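Long-range contacts in carboxylase (Deinococcus radiodurans, PDB 5H80), which probably carboxylates biotin with bicarbonate at the expense of ATP, as the biotin carboxylase part of a single-chain bacterial carboxylase: residues 391-397 and 447-453; 424-428 and 440-445; 458-462 and 489-494; 321-325 and 369-373. One frame throughout, in Å; residues are numbered along the deposited sequence.

Interaction 1: residues 391-397 and 447-453; sequences VQTFTPP and EFQIAGV
F394 and F448 meet as a T-shaped pair: the edge of the F448 ring, at CE2 and CZ, is turned onto one face of F394. The two ring centroids are 5.2 Å apart and the planes stand at 68°. With its CG anti to the backbone N (chi1 -164°), F394 swings its ring off the strand to meet that edge. F448 is covered on both faces. CA of P396 and CD of P397 make CH-pi contacts over one of them, P397 CD lying 3.9 Å from the F448 centroid, while CD1 of I450 lies toward the rim of the other. I450 also runs alongside F394, with I450 CG1 4.0 Å from F394 CD1.

Beneath these rings the strands 393-395 and 449-451 run antiparallel. T393 with A451 and T395 with Q449 are hydrogen-bonded pairs, and F394 with I450 is a non-hydrogen-bonded one. A classic beta bulge ends the pairing: Q392 N, at 2.6 Å, and T393 N, at 3.2 Å, both donate to A451 O from the same side of its plane. Near the other end a water bridges P396 O and E447 O.

On the face bearing T393, T395, Q449 and A451, the T393 CB and A451 CB atoms touch at 3.6 Å, and Q449 lies beside T395 with its NE2 bonded to T409 of the second subunit. E447 forms a salt bridge to R49 of that subunit. The chemistry is thus two-sided: F448 packs on A423 and V425, F394 on T406 and V408, and the prolines on V402 and V404, while the polar ends of Q449 and E447 reach the dimer partner.

Interaction 2: residues 424-428 and 440-445; sequences KVVVH and QAATAL
This is sheet-to-helix packing in the biotin carboxylase C-terminal domain: helix 434-446, which follows strand 421-429 in the chain, lies across one face of the antiparallel sheet and meets it through V425 and V427. The two short segments run at 141° to each other, their axes 8.7 Å apart at the closest.

V427 faces the helix with both methyls. Its CG2 rests on the small surface of A441 and A444, with V427 CG2 4.0 Å from A444 CB, and its CG1 presses on the amide end of Q440, V427 CG1 being a tight 3.1 Å from Q440 NE2. One helical turn along, CD2 of L445 covers V425, reaching V425 CG2 at 3.9 Å.

Q440 stretches out along the strand end, CG anti to the backbone N (chi1 -170°) and the chain extended beyond. That reach lets Q440 NE2 donate to H428 O at 3.0 Å and 154°, coming in from above the carbonyl plane. R429 NH1 bonds to the amide oxygen, which fixes which way round the amide sits. With an alanine here, H428 O and R429 would probably each lose a partner, and CG1 of V427 would be left uncovered on that side.

Alanines thus let the helix sit low over the valines, and the single polar bond lies at the strand end, where a buried apolar interface gives way to a partly exposed edge.

Interaction 3: residues 458-462 and 489-494; sequences AFLQA and QAAEYD
A490 is the central bump of this contact: its CB drops into the shallow hollow between A458, F459 and A462 on helix 457-465. A490 CB lies 4.1 Å from A458 CB, equally far from A462 CB, and 3.8 Å from F459 CA at the floor. In return A458 CB fits against the end of the other segment, touching A490 O at 3.2 Å and Y493 CB at 4.0 Å. A462 CB sits against the backbone N of A490 and CB of Q489.

The flat bump is Y493. Its CG is anti to the carbonyl carbon (chi1 -52°), which lays the ring along the helix surface. Q461 CB sits over one face, 4.1 Å from the Y493 centroid in a CH-pi contact, and E492 CB lies toward the rim of the opposite face. H465, a turn further on, stacks with the same ring.

No direct hydrogen bond joins the two segments, but a water donates to both A462 O and Q489 OE1. The arrangement is close packing through alanines, F459 CA and A490 CA coming within 4.8 Å, and it lays the C-terminal end of the chain on helix 457-465 of the biotin carboxylase C-terminal domain.

Interaction 4: residues 321-325 and 369-373; sequences LQVEH and VQARV
V323 lays its CG1 over the centre of the R372 guanidinium, with V323 CG1 3.6 Å from R372 CZ. The arginine is extended from CG to NE, and this length carries its flat end from strand 367-374 under the methyl. Next to it E324 adds a salt bridge, E324 OE1 to R372 NH2 at 3.1 Å, with the carboxylate and guanidinium planes 41° apart. E324 has CG between its backbone N and carbonyl carbon (chi1 63°) and bends again at the next bond, a folded shape that brings its carboxylate round to the arginine.

Both charged groups have second partners: E268 meets R372 NH2, and K265 meets the other oxygen of E324. Q370 packs its NE2 3.6 Å from E324 CA, while its amide bonds to T326 through OE1 and to E268 through NE2. With an alanine in place of R372, V323 would probably lose the flat group beneath it, and E324 and E268 an ionic mate.

Residues 322-325 form a type I turn, and Q322 O takes two bonds from H325, from N at 2.9 Å and from ND1 at 2.8 Å. The sequence LQVEH belongs to a well-known signature of biotin carboxylases. A signature loop of the ATP-binding domain facing charged residues on the C-terminal domain's sheet is consistent with the active-site cleft of this family.

Going from the N terminus, interaction 4 comes first, joining 321-325 of the ATP-binding domain to strand 367-374 and closing a 43-residue loop. After it, 391-397 opens interaction 1, whose loop holds the whole of interaction 2, strand 421-429 with helix 434-446, before 447-453 closes it. Interaction 3 follows in series and brings the C-terminal end onto helix 457-465; no two contacts cross. Strands 367-374 and 421-429 are neighbours in one sheet, and K424 of interaction 2 reaches V323 O of interaction 4. F448 of interaction 1 touches V425 and V373, while L460 packs on L445 and V373, tying the four contacts round the C-terminal domain.

Interaction 1: residues 391-397 and 447-453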
loop_
_atom_site.group_PDB
_atom_site.type_symbol
_atom_site.label_atom_id
_atom_site.label_comp_id
_atom_site.label_asym_id
_atom_site.label_seq_id
_atom_site.Cartn_x
_atom_site.Cartn_y
_atom_site.Cartn_z
ATOM N N VAL A 391 23.378 -10.033 -5.478
ATOM C CA VAL A 391 22.500 -8.988 -5.873
ATOM C C VAL A 391 23.136 -7.619 -5.844
ATOM O O VAL A 391 23.566 -7.131 -4.795
ATOM C CB VAL A 391 21.219 -9.049 -5.020
ATOM C CG1 VAL A 391 20.422 -7.774 -5.179
ATOM C CG2 VAL A 391 20.467 -10.322 -5.431
ATOM N N GLN A 392 23.231 -6.999 -7.032
ATOM C CA GLN A 392 23.950 -5.728 -7.174
ATOM C C GLN A 392 23.151 -4.468 -7.189
ATOM O O GLN A 392 23.622 -3.424 -6.703
ATOM C CB GLN A 392 24.884 -5.771 -8.435
ATOM C CG GLN A 392 26.144 -6.569 -8.128
ATOM C CD GLN A 392 26.767 -7.289 -9.297
ATOM O OE1 GLN A 392 26.385 -7.114 -10.458
ATOM N NE2 GLN A 392 27.741 -8.130 -8.987
ATOM N N THR A 393 21.962 -4.568 -7.752
ATOM C CA THR A 393 21.012 -3.512 -7.814
ATOM C C THR A 393 19.683 -4.221 -7.508
ATOM O O THR A 393 19.407 -5.343 -7.998
ATOM C CB THR A 393 20.966 -2.855 -9.208
ATOM O OG1 THR A 393 22.288 -2.431 -9.549
ATOM C CG2 THR A 393 20.054 -1.662 -9.227
ATOM N N PHE A 394 18.954 -3.581 -6.639
ATOM C CA PHE A 394 17.658 -4.113 -6.195
ATOM C C PHE A 394 16.788 -2.965 -5.718
ATOM O O PHE A 394 16.995 -2.451 -4.654
ATOM C CB PHE A 394 17.890 -5.150 -5.066
ATOM C CG PHE A 394 16.693 -6.016 -4.799
ATOM C CD1 PHE A 394 16.400 -7.128 -5.604
ATOM C CD2 PHE A 394 15.818 -5.703 -3.753
ATOM C CE1 PHE A 394 15.307 -7.939 -5.335
ATOM C CE2 PHE A 394 14.681 -6.502 -3.496
ATOM C CZ PHE A 394 14.456 -7.634 -4.284
ATOM N N THR A 395 15.806 -2.550 -6.531
ATOM C CA THR A 395 15.012 -1.344 -6.277
ATOM C C THR A 395 13.595 -1.752 -6.713
ATOM O O THR A 395 13.250 -1.685 -7.880
ATOM C CB THR A 395 15.501 -0.134 -7.047
ATOM O OG1 THR A 395 16.914 0.012 -6.784
ATOM C CG2 THR A 395 14.774 1.094 -6.603
ATOM N N PRO A 396 12.859 -2.294 -5.749
ATOM C CA PRO A 396 11.481 -2.771 -6.070
ATOM C C PRO A 396 10.574 -1.589 -6.412
ATOM O O PRO A 396 10.873 -0.468 -6.053
ATOM C CB PRO A 396 11.037 -3.469 -4.763
ATOM C CG PRO A 396 12.309 -3.819 -4.088
ATOM C CD PRO A 396 13.240 -2.654 -4.367
ATOM N N PRO A 397 9.473 -1.855 -7.144
ATOM C CA PRO A 397 8.465 -0.874 -7.445
ATOM C C PRO A 397 7.816 -0.319 -6.221
ATOM O O PRO A 397 7.780 -0.974 -5.215
ATOM C CB PRO A 397 7.422 -1.626 -8.303
ATOM C CG PRO A 397 7.662 -3.034 -7.995
ATOM C CD PRO A 397 9.049 -3.217 -7.497
ATOM N N GLU A 447 9.196 -1.581 -13.410
ATOM C CA GLU A 447 10.004 -0.695 -12.582
ATOM C C GLU A 447 10.881 -1.432 -11.586
ATOM O O GLU A 447 11.567 -0.821 -10.789
ATOM C CB GLU A 447 9.085 0.307 -11.826
ATOM C CG GLU A 447 8.564 1.396 -12.720
ATOM C CD GLU A 447 7.481 2.348 -12.204
ATOM O OE1 GLU A 447 7.196 2.391 -10.975
ATOM O OE2 GLU A 447 6.842 3.022 -13.114
ATOM N N PHE A 448 10.828 -2.755 -11.600
ATOM C CA PHE A 448 11.683 -3.548 -10.735
ATOM C C PHE A 448 13.093 -3.763 -11.300
ATOM O O PHE A 448 13.290 -4.601 -12.162
ATOM C CB PHE A 448 11.019 -4.891 -10.459
ATOM C CG PHE A 448 11.320 -5.500 -9.097
ATOM C CD1 PHE A 448 10.352 -6.333 -8.558
ATOM C CD2 PHE A 448 12.528 -5.319 -8.370
ATOM C CE1 PHE A 448 10.518 -6.962 -7.324
ATOM C CE2 PHE A 448 12.740 -5.970 -7.111
ATOM C CZ PHE A 448 11.704 -6.783 -6.574
ATOM N N GLN A 449 14.025 -3.047 -10.706
ATOM C CA GLN A 449 15.462 -3.020 -11.177
ATOM C C GLN A 449 16.158 -4.044 -10.333
ATOM O O GLN A 449 16.180 -3.891 -9.119
ATOM C CB GLN A 449 16.114 -1.680 -10.864
ATOM C CG GLN A 449 15.505 -0.449 -11.457
ATOM C CD GLN A 449 16.392 0.754 -11.245
ATOM O OE1 GLN A 449 17.443 0.884 -11.877
ATOM N NE2 GLN A 449 15.983 1.642 -10.351
ATOM N N ILE A 450 16.546 -5.147 -10.957
ATOM C CA ILE A 450 17.386 -6.115 -10.364
ATOM C C ILE A 450 18.627 -6.292 -11.280
ATOM O O ILE A 450 18.469 -6.468 -12.477
ATOM C CB ILE A 450 16.646 -7.463 -10.186
ATOM C CG1 ILE A 450 15.328 -7.199 -9.443
ATOM C CG2 ILE A 450 17.499 -8.445 -9.393
ATOM C CD1 ILE A 450 14.486 -8.430 -9.216
ATOM N N ALA A 451 19.810 -6.229 -10.679
ATOM C CA ALA A 451 21.082 -6.594 -11.359
ATOM C C ALA A 451 21.932 -7.539 -10.488
ATOM O O ALA A 451 21.926 -7.412 -9.248
ATOM C CB ALA A 451 21.842 -5.325 -11.708
ATOM N N GLY A 452 22.622 -8.476 -11.163
ATOM C CA GLY A 452 23.584 -9.432 -10.552
ATOM C C GLY A 452 23.080 -10.869 -10.514
ATOM O O GLY A 452 23.896 -11.748 -10.419
ATOM N N VAL A 453 21.738 -11.112 -10.532
ATOM C CA VAL A 453 21.158 -12.476 -10.615
ATOM C C VAL A 453 20.089 -12.529 -11.704
ATOM O O VAL A 453 19.543 -11.483 -12.053
ATOM C CB VAL A 453 20.502 -12.878 -9.255
ATOM C CG1 VAL A 453 21.534 -12.885 -8.190
ATOM C CG2 VAL A 453 19.369 -11.910 -8.853
HETATM O O HOH W 1 17.104 2.722 -8.287
HETATM O O HOH W 2 11.264 1.188 -8.588
#

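Interaction 2: residues 424-428 and 440-445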
loop_
_atom_site.group_PDB
_atom_site.type_symbol
_atom_site.label_atom_id
_atom_site.label_comp_id
_atom_site.label_asym_id
_atom_site.label_seq_id
_atom_site.Cartn_x
_atom_site.Cartn_y
_atom_site.Cartn_z
ATOM N N LYS A 424 7.677 -10.534 -3.368
ATOM C CA LYS A 424 6.280 -10.626 -3.796
ATOM C C LYS A 424 5.746 -9.214 -4.104
ATOM O O LYS A 424 5.858 -8.418 -3.259
ATOM C CB LYS A 424 5.415 -11.325 -2.810
ATOM C CG LYS A 424 5.945 -12.688 -2.319
ATOM C CD LYS A 424 5.040 -13.368 -1.271
ATOM C CE LYS A 424 4.797 -12.609 0.045
ATOM N NZ LYS A 424 4.090 -13.320 1.155
ATOM N N VAL A 425 5.206 -9.005 -5.286
ATOM C CA VAL A 425 4.678 -7.721 -5.699
ATOM C C VAL A 425 3.197 -7.793 -5.779
ATOM O O VAL A 425 2.650 -8.569 -6.602
ATOM C CB VAL A 425 5.240 -7.305 -7.049
ATOM C CG1 VAL A 425 4.642 -5.947 -7.626
ATOM C CG2 VAL A 425 6.785 -7.255 -6.967
ATOM N N VAL A 426 2.541 -6.944 -4.988
ATOM C CA VAL A 426 1.087 -6.984 -4.854
ATOM C C VAL A 426 0.602 -5.685 -5.461
ATOM O O VAL A 426 1.091 -4.607 -5.052
ATOM C CB VAL A 426 0.585 -7.175 -3.451
ATOM C CG1 VAL A 426 -0.902 -7.291 -3.386
ATOM C CG2 VAL A 426 1.260 -8.443 -2.818
ATOM N N VAL A 427 -0.330 -5.800 -6.389
ATOM C CA VAL A 427 -0.867 -4.571 -6.969
ATOM C C VAL A 427 -2.361 -4.530 -6.758
ATOM O O VAL A 427 -3.038 -5.560 -6.812
ATOM C CB VAL A 427 -0.496 -4.457 -8.387
ATOM C CG1 VAL A 427 -1.257 -3.385 -9.059
ATOM C CG2 VAL A 427 0.988 -4.168 -8.548
ATOM N N HIS A 428 -2.895 -3.344 -6.449
ATOM C CA HIS A 428 -4.312 -3.223 -5.984
ATOM C C HIS A 428 -4.977 -1.973 -6.548
ATOM O O HIS A 428 -4.327 -1.012 -6.767
ATOM C CB HIS A 428 -4.365 -3.158 -4.510
ATOM C CG HIS A 428 -5.707 -2.868 -3.928
ATOM N ND1 HIS A 428 -5.937 -1.736 -3.153
ATOM C CD2 HIS A 428 -6.867 -3.583 -3.895
ATOM C CE1 HIS A 428 -7.172 -1.775 -2.673
ATOM N NE2 HIS A 428 -7.764 -2.865 -3.144
ATOM N N GLN A 440 -1.566 -2.406 -14.822
ATOM C CA GLN A 440 -0.928 -1.833 -13.625
ATOM C C GLN A 440 0.159 -2.704 -13.072
ATOM O O GLN A 440 1.228 -2.243 -12.701
ATOM C CB GLN A 440 -1.979 -1.569 -12.596
ATOM C CG GLN A 440 -1.545 -0.758 -11.390
ATOM C CD GLN A 440 -2.709 -0.550 -10.380
ATOM O OE1 GLN A 440 -3.875 -0.388 -10.786
ATOM N NE2 GLN A 440 -2.397 -0.547 -9.071
ATOM N N ALA A 441 -0.129 -4.013 -13.006
ATOM C CA ALA A 441 0.874 -4.948 -12.525
ATOM C C ALA A 441 2.108 -5.070 -13.434
ATOM O O ALA A 441 3.247 -5.025 -12.908
ATOM C CB ALA A 441 0.278 -6.276 -12.318
ATOM N N ALA A 442 1.873 -5.077 -14.782
ATOM C CA ALA A 442 2.977 -5.084 -15.729
ATOM C C ALA A 442 3.842 -3.833 -15.584
ATOM O O ALA A 442 5.074 -3.896 -15.518
ATOM C CB ALA A 442 2.474 -5.274 -17.144
ATOM N N THR A 443 3.207 -2.668 -15.434
ATOM C CA THR A 443 3.976 -1.444 -15.173
ATOM C C THR A 443 4.851 -1.493 -13.916
ATOM O O THR A 443 6.078 -1.185 -13.942
ATOM C CB THR A 443 3.070 -0.244 -15.246
ATOM O OG1 THR A 443 2.430 -0.248 -16.537
ATOM C CG2 THR A 443 3.826 0.987 -14.955
ATOM N N ALA A 444 4.267 -1.967 -12.813
ATOM C CA ALA A 444 5.001 -2.094 -11.605
ATOM C C ALA A 444 6.171 -3.062 -11.730
ATOM O O ALA A 444 7.301 -2.723 -11.364
ATOM C CB ALA A 444 4.048 -2.525 -10.480
ATOM N N LEU A 445 5.990 -4.217 -12.350
ATOM C CA LEU A 445 7.065 -5.039 -12.619
ATOM C C LEU A 445 8.170 -4.462 -13.489
ATOM O O LEU A 445 9.358 -4.711 -13.239
ATOM C CB LEU A 445 6.585 -6.357 -13.158
ATOM C CG LEU A 445 5.861 -7.188 -12.143
ATOM C CD1 LEU A 445 5.616 -8.497 -12.901
ATOM C CD2 LEU A 445 6.670 -7.336 -10.845
#

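Interaction 3: residues 458-462 and 489-494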
loop_
_atom_site.group_PDB
_atom_site.type_symbol
_atom_site.label_atom_id
_atom_site.label_comp_id
_atom_site.label_asym_id
_atom_site.label_seq_id
_atom_site.Cartn_x
_atom_site.Cartn_y
_atom_site.Cartn_z
ATOM N N ALA A 458 10.817 -10.856 -16.840
ATOM C CA ALA A 458 10.272 -10.912 -18.249
ATOM C C ALA A 458 9.191 -11.912 -18.457
ATOM O O ALA A 458 8.247 -11.662 -19.189
ATOM C CB ALA A 458 11.401 -11.147 -19.284
ATOM N N PHE A 459 9.342 -13.094 -17.872
ATOM C CA PHE A 459 8.324 -14.092 -17.965
ATOM C C PHE A 459 6.942 -13.693 -17.365
ATOM O O PHE A 459 5.920 -13.898 -17.999
ATOM C CB PHE A 459 8.841 -15.342 -17.413
ATOM C CG PHE A 459 7.946 -16.508 -17.647
ATOM C CD1 PHE A 459 8.009 -17.200 -18.868
ATOM C CD2 PHE A 459 7.077 -16.956 -16.698
ATOM C CE1 PHE A 459 7.194 -18.287 -19.122
ATOM C CE2 PHE A 459 6.249 -18.008 -16.980
ATOM C CZ PHE A 459 6.303 -18.701 -18.148
ATOM N N LEU A 460 7.006 -13.001 -16.213
ATOM C CA LEU A 460 5.840 -12.394 -15.498
ATOM C C LEU A 460 5.171 -11.391 -16.390
ATOM O O LEU A 460 3.954 -11.480 -16.506
ATOM C CB LEU A 460 6.303 -11.733 -14.171
ATOM C CG LEU A 460 6.567 -12.798 -13.051
ATOM C CD1 LEU A 460 7.160 -12.189 -11.775
ATOM C CD2 LEU A 460 5.505 -13.798 -12.701
ATOM N N GLN A 461 5.940 -10.530 -17.083
ATOM C CA GLN A 461 5.393 -9.599 -18.029
ATOM C C GLN A 461 4.750 -10.312 -19.236
ATOM O O GLN A 461 3.620 -9.926 -19.637
ATOM C CB GLN A 461 6.412 -8.506 -18.359
ATOM C CG GLN A 461 6.465 -7.453 -17.250
ATOM C CD GLN A 461 7.721 -6.657 -17.272
ATOM O OE1 GLN A 461 8.777 -7.052 -16.699
ATOM N NE2 GLN A 461 7.662 -5.555 -17.955
ATOM N N ALA A 462 5.301 -11.422 -19.734
ATOM C CA ALA A 462 4.636 -12.086 -20.850
ATOM C C ALA A 462 3.267 -12.649 -20.430
ATOM O O ALA A 462 2.245 -12.649 -21.187
ATOM C CB ALA A 462 5.517 -13.170 -21.444
ATOM N N GLN A 489 7.776 -15.121 -25.949
ATOM C CA GLN A 489 7.148 -13.820 -25.720
ATOM C C GLN A 489 7.880 -12.999 -24.694
ATOM O O GLN A 489 7.937 -11.745 -24.776
ATOM C CB GLN A 489 5.703 -14.047 -25.309
ATOM C CG GLN A 489 4.816 -14.486 -26.503
ATOM C CD GLN A 489 3.579 -15.263 -26.081
ATOM O OE1 GLN A 489 2.989 -14.981 -25.044
ATOM N NE2 GLN A 489 3.186 -16.264 -26.890
ATOM N N ALA A 490 8.411 -13.687 -23.683
ATOM C CA ALA A 490 9.160 -13.012 -22.592
ATOM C C ALA A 490 10.408 -12.269 -23.104
ATOM O O ALA A 490 10.817 -11.320 -22.476
ATOM C CB ALA A 490 9.563 -14.007 -21.541
ATOM N N ALA A 491 10.982 -12.649 -24.263
ATOM C CA ALA A 491 12.246 -11.999 -24.732
ATOM C C ALA A 491 12.032 -10.507 -25.117
ATOM O O ALA A 491 12.943 -9.688 -24.955
ATOM C CB ALA A 491 12.903 -12.809 -25.834
ATOM N N GLU A 492 10.806 -10.156 -25.513
ATOM C CA GLU A 492 10.375 -8.741 -25.699
ATOM C C GLU A 492 10.483 -7.857 -24.461
ATOM O O GLU A 492 10.469 -6.630 -24.582
ATOM C CB GLU A 492 8.903 -8.659 -26.248
ATOM C CG GLU A 492 8.453 -7.291 -26.851
ATOM C CD GLU A 492 6.923 -7.039 -26.799
ATOM O OE1 GLU A 492 6.444 -6.001 -26.222
ATOM O OE2 GLU A 492 6.181 -7.892 -27.338
ATOM N N TYR A 493 10.582 -8.443 -23.274
ATOM C CA TYR A 493 10.660 -7.667 -22.040
ATOM C C TYR A 493 12.074 -7.742 -21.429
ATOM O O TYR A 493 12.357 -7.093 -20.426
ATOM C CB TYR A 493 9.520 -8.115 -21.078
ATOM C CG TYR A 493 8.135 -8.104 -21.749
ATOM C CD1 TYR A 493 7.622 -9.261 -22.344
ATOM C CD2 TYR A 493 7.323 -6.932 -21.783
ATOM C CE1 TYR A 493 6.347 -9.266 -22.965
ATOM C CE2 TYR A 493 6.076 -6.941 -22.385
ATOM C CZ TYR A 493 5.606 -8.112 -22.995
ATOM O OH TYR A 493 4.377 -8.153 -23.600
ATOM N N ASP A 494 12.967 -8.485 -22.073
ATOM C CA ASP A 494 14.227 -8.901 -21.453
ATOM C C ASP A 494 15.310 -7.843 -21.639
ATOM O O ASP A 494 15.792 -7.286 -20.642
ATOM C CB ASP A 494 14.684 -10.266 -21.998
ATOM C CG ASP A 494 15.110 -11.242 -20.902
ATOM O OD1 ASP A 494 15.510 -10.823 -19.783
ATOM O OD2 ASP A 494 15.032 -12.459 -21.167
HETATM O O HOH W 3 2.324 -12.541 -23.791
#

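Interaction 4: residues 321-325 and 369-373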
loop_
_atom_site.group_PDB
_atom_site.type_symbol
_atom_site.label_atom_id
_atom_site.label_comp_id
_atom_site.label_asym_id
_atom_site.label_seq_id
_atom_site.Cartn_x
_atom_site.Cartn_y
_atom_site.Cartn_z
ATOM N N LEU A 321 -0.824 -19.890 7.751
ATOM C CA LEU A 321 -0.615 -18.772 6.849
ATOM C C LEU A 321 -0.158 -19.277 5.498
ATOM O O LEU A 321 0.518 -20.312 5.383
ATOM C CB LEU A 321 0.397 -17.779 7.379
ATOM C CG LEU A 321 0.625 -16.406 6.694
ATOM C CD1 LEU A 321 -0.610 -15.525 6.847
ATOM C CD2 LEU A 321 1.826 -15.762 7.307
ATOM N N GLN A 322 -0.575 -18.605 4.434
ATOM C CA GLN A 322 0.053 -18.853 3.117
ATOM C C GLN A 322 0.761 -17.679 2.460
ATOM O O GLN A 322 0.437 -16.479 2.791
ATOM C CB GLN A 322 -1.021 -19.245 2.121
ATOM C CG GLN A 322 -1.535 -20.688 2.181
ATOM C CD GLN A 322 -2.697 -20.912 1.291
ATOM O OE1 GLN A 322 -3.455 -19.984 0.942
ATOM N NE2 GLN A 322 -2.815 -22.145 0.805
ATOM N N VAL A 323 1.594 -18.005 1.475
ATOM C CA VAL A 323 2.407 -17.039 0.793
ATOM C C VAL A 323 1.493 -15.924 0.199
ATOM O O VAL A 323 1.896 -14.688 0.283
ATOM C CB VAL A 323 3.188 -17.673 -0.404
ATOM C CG1 VAL A 323 3.879 -16.625 -1.236
ATOM C CG2 VAL A 323 4.318 -18.554 0.141
ATOM N N GLU A 324 0.377 -16.324 -0.429
ATOM C CA GLU A 324 -0.533 -15.416 -1.059
ATOM C C GLU A 324 -1.513 -14.673 -0.110
ATOM O O GLU A 324 -2.502 -14.145 -0.635
ATOM C CB GLU A 324 -1.236 -16.084 -2.224
ATOM C CG GLU A 324 -2.080 -17.223 -1.929
ATOM C CD GLU A 324 -1.385 -18.585 -1.799
ATOM O OE1 GLU A 324 -0.170 -18.650 -1.521
ATOM O OE2 GLU A 324 -2.108 -19.611 -1.991
ATOM N N HIS A 325 -1.314 -14.716 1.255
ATOM C CA HIS A 325 -2.224 -14.118 2.202
ATOM C C HIS A 325 -2.169 -12.579 1.861
ATOM O O HIS A 325 -3.220 -11.939 2.016
ATOM C CB HIS A 325 -1.773 -14.322 3.633
ATOM C CG HIS A 325 -0.548 -13.516 4.008
ATOM N ND1 HIS A 325 0.738 -13.879 3.711
ATOM C CD2 HIS A 325 -0.451 -12.291 4.614
ATOM C CE1 HIS A 325 1.604 -12.948 4.150
ATOM N NE2 HIS A 325 0.901 -11.971 4.708
ATOM N N VAL A 369 -3.781 -8.402 -7.333
ATOM C CA VAL A 369 -2.986 -9.534 -7.793
ATOM C C VAL A 369 -1.568 -9.477 -7.142
ATOM O O VAL A 369 -0.954 -8.433 -7.008
ATOM C CB VAL A 369 -2.893 -9.568 -9.313
ATOM C CG1 VAL A 369 -2.164 -8.381 -9.994
ATOM C CG2 VAL A 369 -2.123 -10.710 -9.848
ATOM N N GLN A 370 -1.026 -10.659 -6.874
ATOM C CA GLN A 370 0.331 -10.837 -6.448
ATOM C C GLN A 370 1.126 -11.559 -7.493
ATOM O O GLN A 370 0.625 -12.550 -8.083
ATOM C CB GLN A 370 0.422 -11.674 -5.140
ATOM C CG GLN A 370 1.879 -12.155 -4.763
ATOM C CD GLN A 370 1.982 -12.677 -3.367
ATOM O OE1 GLN A 370 2.139 -11.918 -2.402
ATOM N NE2 GLN A 370 1.931 -13.979 -3.203
ATOM N N ALA A 371 2.299 -11.073 -7.797
ATOM C CA ALA A 371 3.199 -11.835 -8.665
ATOM C C ALA A 371 4.451 -12.265 -7.800
ATOM O O ALA A 371 4.985 -11.489 -7.046
ATOM C CB ALA A 371 3.612 -11.086 -9.845
ATOM N N ARG A 372 4.856 -13.553 -7.908
ATOM C CA ARG A 372 6.090 -13.973 -7.248
ATOM C C ARG A 372 7.343 -13.725 -8.180
ATOM O O ARG A 372 7.493 -14.352 -9.291
ATOM C CB ARG A 372 5.893 -15.448 -6.975
ATOM C CG ARG A 372 4.637 -15.790 -6.063
ATOM C CD ARG A 372 4.716 -17.231 -5.451
ATOM N NE ARG A 372 3.450 -17.661 -4.788
ATOM C CZ ARG A 372 3.316 -18.789 -4.067
ATOM N NH1 ARG A 372 4.368 -19.513 -3.766
ATOM N NH2 ARG A 372 2.149 -19.137 -3.563
ATOM N N VAL A 373 8.204 -12.833 -7.739
ATOM C CA VAL A 373 9.518 -12.579 -8.375
ATOM C C VAL A 373 10.571 -13.560 -7.932
ATOM O O VAL A 373 10.864 -13.591 -6.708
ATOM C CB VAL A 373 9.914 -11.131 -8.244
ATOM C CG1 VAL A 373 11.176 -10.850 -9.029
ATOM C CG2 VAL A 373 8.732 -10.242 -8.669
#